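Tol-Pal system protein TolB (Acinetobacter baumannii, PDB 7MX5) probably acts in the periplasm as part of the Tol-Pal system, which maintains outer membrane integrity and takes part in outer membrane invagination during cell division. Local coordinates at residues Gly307-Ser310 and Lys315-Leu318; Tyr327-Gln332 and Glu349-Ser354. One frame throughout, in Å; residues are numbered along the deposited sequence.

Contact 1 of 2, residues Gly307-Ser310 and Lys315-Leu318; sequences GTLS and KIAL
K315 and S310 face each other at the turn of a beta hairpin. Its strands, 304-309 and 315-320, are the first two of a four-stranded propeller blade. The backbone N of K315 donates to S310 OG at 3.1 Å. In return K315 O accepts from S310 N. S310 OG sits between its own backbone N and carbonyl carbon (chi1 66°). That places it over the turn, where it also bonds D312 and the N of G313. The lysine chain bends away, and its NZ forms a salt bridge with D333.

I316 pairs with L309 at a non-hydrogen-bonded position. The two side chains lie side by side, with L309 CD1 3.6 Å from I316 CG1. L309 also touches R264 and P267.

A317 is the hydrogen-bonded partner of T308. T308 N donates to A317 O at 2.8 Å, and A317 N donates back to T308 O at 3.0 Å. On the face toward P351 and F353, T308 CG2 packs 3.6 Å from A317 CB.

The side chain of L318 leads away from 307-310 and touches A330. L318 CB still lies 4.0 Å from G307 CA, which also makes a CA-H...O contact of 3.2 Å to A317 O.

Contact 2 of 2, residues Tyr327-Gln332 and Glu349-Ser354; sequences YKVAIQ and ESPSFS
I331 and F353 meet where two neighbouring blades of the beta propeller pack together. The backbones stay well apart, and no hydrogen bond crosses between 327-332 and 349-354. The contact is made by apolar side chains alone.

From I331 CB the side chain forks. I331 CG2 lies 4.3 Å from both K315 CB and F353 CZ, at the margin of the contact. CG1 is anti to the carbonyl carbon and carries the chain toward the other blade. The turn at chi2 (-60°) brings CD1 to F353. I331 CD1 reaches the tip of the phenylalanine ring, 3.8 Å from F353 CZ. The ring approaches from the opposite direction, and the methyl meets it obliquely. I331 CD1 also touches A317 CB, at 3.7 Å, so ring and alanine sit on neighbouring flanks of the methyl.

A second, looser touch runs alongside. V329 CG1 stands 4.4 Å from P351 CG, on the proline ring. All four residues that touch across the contact are buried, and F353 and P351 both rest on A317.

V329 and I331 belong to the third strand of their blade, 328-333, which is flanked by strands 315-320 and 339-344. F353 lies in the short edge strand 352-353 of the next sheet, beside strand 359-366, and P351 in the loop leading into it.

Overall arrangement
Contact 1 closes along the chain before contact 2 opens, and their centres are about 6 Å apart. Both use the four-stranded sheet 304-309, 315-320, 328-333 and 339-344. Contact 1 joins its first two strands. In contact 2 apolar side chains of its third strand pack on the next blade. Strands 315-320 and 328-333 are neighbours, and probable backbone hydrogen bonds of 3.0 Å link I316 N to Q332 O and L318 N to A330 O. F353 CE2 and P351 O also pack directly against A317 and T308. Contact 1 thus holds together the first two strands of a blade, and contact 2 packs that blade on the following one.

Contact 1 of 2, residues Gly307-Ser310 and Lys315-Leu318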
ATOM      1  N   GLY A 307      10.724  -9.788   2.515  1.00 35.32           N
ATOM      2  CA  GLY A 307       9.619  -9.736   3.449  1.00 35.78           C
ATOM      3  C   GLY A 307       9.349  -8.329   3.952  1.00 31.48           C
ATOM      4  O   GLY A 307      10.251  -7.504   4.094  1.00 32.05           O
ATOM      5  N   THR A 308       8.074  -8.061   4.220  1.00 32.47           N
ATOM      6  CA  THR A 308       7.650  -6.803   4.815  1.00 35.41           C
ATOM      7  C   THR A 308       6.608  -7.096   5.885  1.00 35.70           C
ATOM      8  O   THR A 308       5.899  -8.103   5.824  1.00 33.40           O
ATOM      9  CB  THR A 308       7.088  -5.830   3.767  1.00 34.84           C
ATOM     10  OG1 THR A 308       6.703  -4.605   4.404  1.00 40.59           O
ATOM     11  CG2 THR A 308       5.885  -6.432   3.062  1.00 28.12           C
ATOM     12  N   LEU A 309       6.526  -6.207   6.870  1.00 36.26           N
ATOM     13  CA  LEU A 309       5.698  -6.418   8.048  1.00 35.98           C
ATOM     14  C   LEU A 309       4.369  -5.687   7.918  1.00 37.48           C
ATOM     15  O   LEU A 309       4.311  -4.565   7.408  1.00 39.06           O
ATOM     16  CB  LEU A 309       6.418  -5.941   9.313  1.00 37.18           C
ATOM     17  CG  LEU A 309       7.578  -6.785   9.845  1.00 36.94           C
ATOM     18  CD1 LEU A 309       7.287  -8.269   9.695  1.00 28.75           C
ATOM     19  CD2 LEU A 309       8.878  -6.411   9.152  1.00 42.36           C
ATOM     20  N   SER A 310       3.305  -6.331   8.387  1.00 37.57           N
ATOM     21  CA  SER A 310       2.027  -5.651   8.524  1.00 37.20           C
ATOM     22  C   SER A 310       2.079  -4.684   9.701  1.00 36.61           C
ATOM     23  O   SER A 310       2.847  -4.868  10.649  1.00 34.95           O
ATOM     24  CB  SER A 310       0.897  -6.663   8.716  1.00 41.73           C
ATOM     25  OG  SER A 310       1.023  -7.344   9.952  1.00 40.58           O
ATOM     26  N   LYS A 315       1.718 -10.348  10.489  1.00 42.16           N
ATOM     27  CA  LYS A 315       1.759 -10.904   9.145  1.00 28.35           C
ATOM     28  C   LYS A 315       3.029 -10.467   8.427  1.00 40.06           C
ATOM     29  O   LYS A 315       3.614  -9.425   8.738  1.00 39.16           O
ATOM     30  CB  LYS A 315       0.534 -10.481   8.319  1.00 26.93           C
ATOM     31  CG  LYS A 315      -0.800 -10.726   9.004  1.00 33.32           C
ATOM     32  CD  LYS A 315      -1.311 -12.130   8.726  1.00 44.38           C
ATOM     33  CE  LYS A 315      -2.737 -12.309   9.224  1.00 52.26           C
ATOM     34  NZ  LYS A 315      -2.986 -13.694   9.714  1.00 36.84           N
ATOM     35  N   ILE A 316       3.443 -11.278   7.456  1.00 39.36           N
ATOM     36  CA  ILE A 316       4.608 -11.002   6.625  1.00 27.28           C
ATOM     37  C   ILE A 316       4.215 -11.222   5.171  1.00 33.35           C
ATOM     38  O   ILE A 316       3.792 -12.323   4.801  1.00 40.73           O
ATOM     39  CB  ILE A 316       5.808 -11.893   6.988  1.00 31.81           C
ATOM     40  CG1 ILE A 316       6.380 -11.508   8.353  1.00 40.81           C
ATOM     41  CG2 ILE A 316       6.884 -11.798   5.914  1.00 31.28           C
ATOM     42  CD1 ILE A 316       7.496 -12.422   8.821  1.00 34.97           C
ATOM     43  N   ALA A 317       4.354 -10.184   4.352  1.00 28.77           N
ATOM     44  CA  ALA A 317       4.231 -10.309   2.906  1.00 34.13           C
ATOM     45  C   ALA A 317       5.623 -10.490   2.320  1.00 30.86           C
ATOM     46  O   ALA A 317       6.526  -9.696   2.600  1.00 36.89           O
ATOM     47  CB  ALA A 317       3.546  -9.085   2.296  1.00 26.52           C
ATOM     48  N   LEU A 318       5.796 -11.533   1.513  1.00 27.55           N
ATOM     49  CA  LEU A 318       7.121 -11.902   1.039  1.00 39.27           C
ATOM     50  C   LEU A 318       7.026 -12.460  -0.373  1.00 31.36           C
ATOM     51  O   LEU A 318       5.938 -12.646  -0.923  1.00 26.49           O
ATOM     52  CB  LEU A 318       7.779 -12.927   1.969  1.00 33.36           C
ATOM     53  CG  LEU A 318       7.118 -14.308   2.026  1.00 36.09           C
ATOM     54  CD1 LEU A 318       8.163 -15.393   2.222  1.00 37.34           C
ATOM     55  CD2 LEU A 318       6.070 -14.373   3.129  1.00 24.03           C
TER

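Contact 2 of 2, residues Tyr327-Gln332 and Glu349-Ser354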
ATOM      1  N   TYR A 327       8.090 -17.277  -8.868  1.00 57.30           N
ATOM      2  CA  TYR A 327       7.885 -16.406  -7.721  1.00 47.31           C
ATOM      3  C   TYR A 327       6.405 -16.278  -7.385  1.00 45.08           C
ATOM      4  O   TYR A 327       5.554 -16.175  -8.274  1.00 45.66           O
ATOM      5  CB  TYR A 327       8.476 -15.023  -7.996  1.00 50.14           C
ATOM      6  CG  TYR A 327       9.969 -15.027  -8.237  1.00 41.10           C
ATOM      7  CD1 TYR A 327      10.849 -15.472  -7.261  1.00 42.25           C
ATOM      8  CD2 TYR A 327      10.496 -14.591  -9.445  1.00 57.66           C
ATOM      9  CE1 TYR A 327      12.214 -15.480  -7.480  1.00 43.18           C
ATOM     10  CE2 TYR A 327      11.860 -14.594  -9.673  1.00 50.58           C
ATOM     11  CZ  TYR A 327      12.714 -15.041  -8.687  1.00 46.56           C
ATOM     12  OH  TYR A 327      14.071 -15.046  -8.910  1.00 48.24           O
ATOM     13  N   LYS A 328       6.102 -16.286  -6.090  1.00 43.01           N
ATOM     14  CA  LYS A 328       4.749 -16.093  -5.593  1.00 39.75           C
ATOM     15  C   LYS A 328       4.761 -15.047  -4.490  1.00 39.33           C
ATOM     16  O   LYS A 328       5.708 -14.976  -3.701  1.00 39.87           O
ATOM     17  CB  LYS A 328       4.147 -17.398  -5.046  1.00 42.55           C
ATOM     18  CG  LYS A 328       4.550 -18.654  -5.798  1.00 54.27           C
ATOM     19  CD  LYS A 328       3.570 -18.965  -6.915  1.00 55.84           C
ATOM     20  CE  LYS A 328       4.160 -19.956  -7.904  1.00 59.02           C
ATOM     21  NZ  LYS A 328       3.138 -20.915  -8.402  1.00 54.93           N
ATOM     22  N   VAL A 329       3.713 -14.232  -4.447  1.00 36.06           N
ATOM     23  CA  VAL A 329       3.465 -13.373  -3.295  1.00 31.73           C
ATOM     24  C   VAL A 329       2.788 -14.222  -2.228  1.00 31.81           C
ATOM     25  O   VAL A 329       1.743 -14.829  -2.478  1.00 34.46           O
ATOM     26  CB  VAL A 329       2.603 -12.162  -3.675  1.00 36.65           C
ATOM     27  CG1 VAL A 329       2.288 -11.326  -2.443  1.00 38.45           C
ATOM     28  CG2 VAL A 329       3.306 -11.321  -4.729  1.00 41.00           C
ATOM     29  N   ALA A 330       3.391 -14.286  -1.045  1.00 35.85           N
ATOM     30  CA  ALA A 330       2.898 -15.143   0.022  1.00 36.26           C
ATOM     31  C   ALA A 330       2.734 -14.343   1.305  1.00 45.40           C
ATOM     32  O   ALA A 330       3.368 -13.303   1.505  1.00 39.42           O
ATOM     33  CB  ALA A 330       3.831 -16.336   0.265  1.00 34.09           C
ATOM     34  N   ILE A 331       1.867 -14.851   2.178  1.00 37.76           N
ATOM     35  CA  ILE A 331       1.592 -14.252   3.479  1.00 41.08           C
ATOM     36  C   ILE A 331       1.839 -15.314   4.539  1.00 41.89           C
ATOM     37  O   ILE A 331       1.210 -16.379   4.515  1.00 48.10           O
ATOM     38  CB  ILE A 331       0.155 -13.716   3.573  1.00 42.27           C
ATOM     39  CG1 ILE A 331      -0.133 -12.732   2.437  1.00 34.18           C
ATOM     40  CG2 ILE A 331      -0.079 -13.058   4.926  1.00 34.05           C
ATOM     41  CD1 ILE A 331       0.776 -11.527   2.429  1.00 39.06           C
ATOM     42  N   GLN A 332       2.749 -15.030   5.466  1.00 37.25           N
ATOM     43  CA  GLN A 332       3.025 -15.913   6.590  1.00 38.10           C
ATOM     44  C   GLN A 332       2.550 -15.261   7.879  1.00 39.91           C
ATOM     45  O   GLN A 332       2.862 -14.094   8.142  1.00 35.88           O
ATOM     46  CB  GLN A 332       4.514 -16.247   6.693  1.00 33.02           C
ATOM     47  CG  GLN A 332       4.831 -17.253   7.792  1.00 33.45           C
ATOM     48  CD  GLN A 332       6.315 -17.513   7.954  1.00 44.63           C
ATOM     49  OE1 GLN A 332       6.920 -18.239   7.165  1.00 51.87           O
ATOM     50  NE2 GLN A 332       6.908 -16.928   8.988  1.00 51.25           N
ATOM     51  N   GLU A 349      10.535  -8.885  -6.039  1.00 34.66           N
ATOM     52  CA  GLU A 349      10.476  -7.529  -5.517  1.00 37.50           C
ATOM     53  C   GLU A 349       9.572  -7.498  -4.294  1.00 39.64           C
ATOM     54  O   GLU A 349       8.617  -8.271  -4.188  1.00 36.62           O
ATOM     55  CB  GLU A 349       9.974  -6.553  -6.590  1.00 36.53           C
ATOM     56  CG  GLU A 349      10.160  -5.084  -6.265  1.00 33.18           C
ATOM     57  CD  GLU A 349      10.337  -4.241  -7.513  1.00 39.39           C
ATOM     58  OE1 GLU A 349      11.429  -4.295  -8.120  1.00 33.98           O
ATOM     59  OE2 GLU A 349       9.383  -3.536  -7.898  1.00 41.84           O
ATOM     60  N   SER A 350       9.876  -6.586  -3.378  1.00 40.25           N
ATOM     61  CA  SER A 350       9.178  -6.549  -2.099  1.00 37.79           C
ATOM     62  C   SER A 350       7.726  -6.119  -2.281  1.00 39.30           C
ATOM     63  O   SER A 350       7.455  -5.155  -3.009  1.00 34.02           O
ATOM     64  CB  SER A 350       9.887  -5.593  -1.142  1.00 33.87           C
ATOM     65  OG  SER A 350       9.696  -5.987   0.206  1.00 44.09           O
ATOM     66  N   PRO A 351       6.775  -6.798  -1.654  1.00 34.58           N
ATOM     67  CA  PRO A 351       5.399  -6.299  -1.600  1.00 33.33           C
ATOM     68  C   PRO A 351       5.280  -5.242  -0.507  1.00 35.70           C
ATOM     69  O   PRO A 351       6.251  -4.889   0.161  1.00 34.63           O
ATOM     70  CB  PRO A 351       4.571  -7.549  -1.274  1.00 38.27           C
ATOM     71  CG  PRO A 351       5.561  -8.678  -1.057  1.00 28.13           C
ATOM     72  CD  PRO A 351       6.926  -8.082  -0.955  1.00 37.13           C
ATOM     73  N   SER A 352       4.061  -4.735  -0.328  1.00 34.80           N
ATOM     74  CA  SER A 352       3.819  -3.700   0.668  1.00 29.78           C
ATOM     75  C   SER A 352       2.411  -3.847   1.222  1.00 33.58           C
ATOM     76  O   SER A 352       1.441  -3.879   0.458  1.00 32.67           O
ATOM     77  CB  SER A 352       4.016  -2.301   0.071  1.00 37.17           C
ATOM     78  OG  SER A 352       4.283  -1.346   1.082  1.00 35.69           O
ATOM     79  N   PHE A 353       2.310  -3.930   2.544  1.00 26.81           N
ATOM     80  CA  PHE A 353       1.026  -4.066   3.214  1.00 28.02           C
ATOM     81  C   PHE A 353       0.290  -2.732   3.258  1.00 30.42           C
ATOM     82  O   PHE A 353       0.897  -1.665   3.388  1.00 32.64           O
ATOM     83  CB  PHE A 353       1.219  -4.583   4.639  1.00 28.86           C
ATOM     84  CG  PHE A 353       1.041  -6.068   4.781  1.00 36.16           C
ATOM     85  CD1 PHE A 353      -0.181  -6.663   4.518  1.00 39.58           C
ATOM     86  CD2 PHE A 353       2.095  -6.867   5.192  1.00 28.33           C
ATOM     87  CE1 PHE A 353      -0.347  -8.030   4.656  1.00 47.31           C
ATOM     88  CE2 PHE A 353       1.936  -8.232   5.334  1.00 38.83           C
ATOM     89  CZ  PHE A 353       0.714  -8.815   5.064  1.00 35.01           C
ATOM     90  N   SER A 354      -1.032  -2.804   3.151  1.00 27.98           N
ATOM     91  CA  SER A 354      -1.846  -1.628   3.405  1.00 36.59           C
ATOM     92  C   SER A 354      -1.954  -1.394   4.912  1.00 27.97           C
ATOM     93  O   SER A 354      -1.806  -2.331   5.700  1.00 35.31           O
ATOM     94  CB  SER A 354      -3.235  -1.798   2.799  1.00 33.40           C
ATOM     95  OG  SER A 354      -3.969  -2.807   3.469  1.00 32.46           O
TER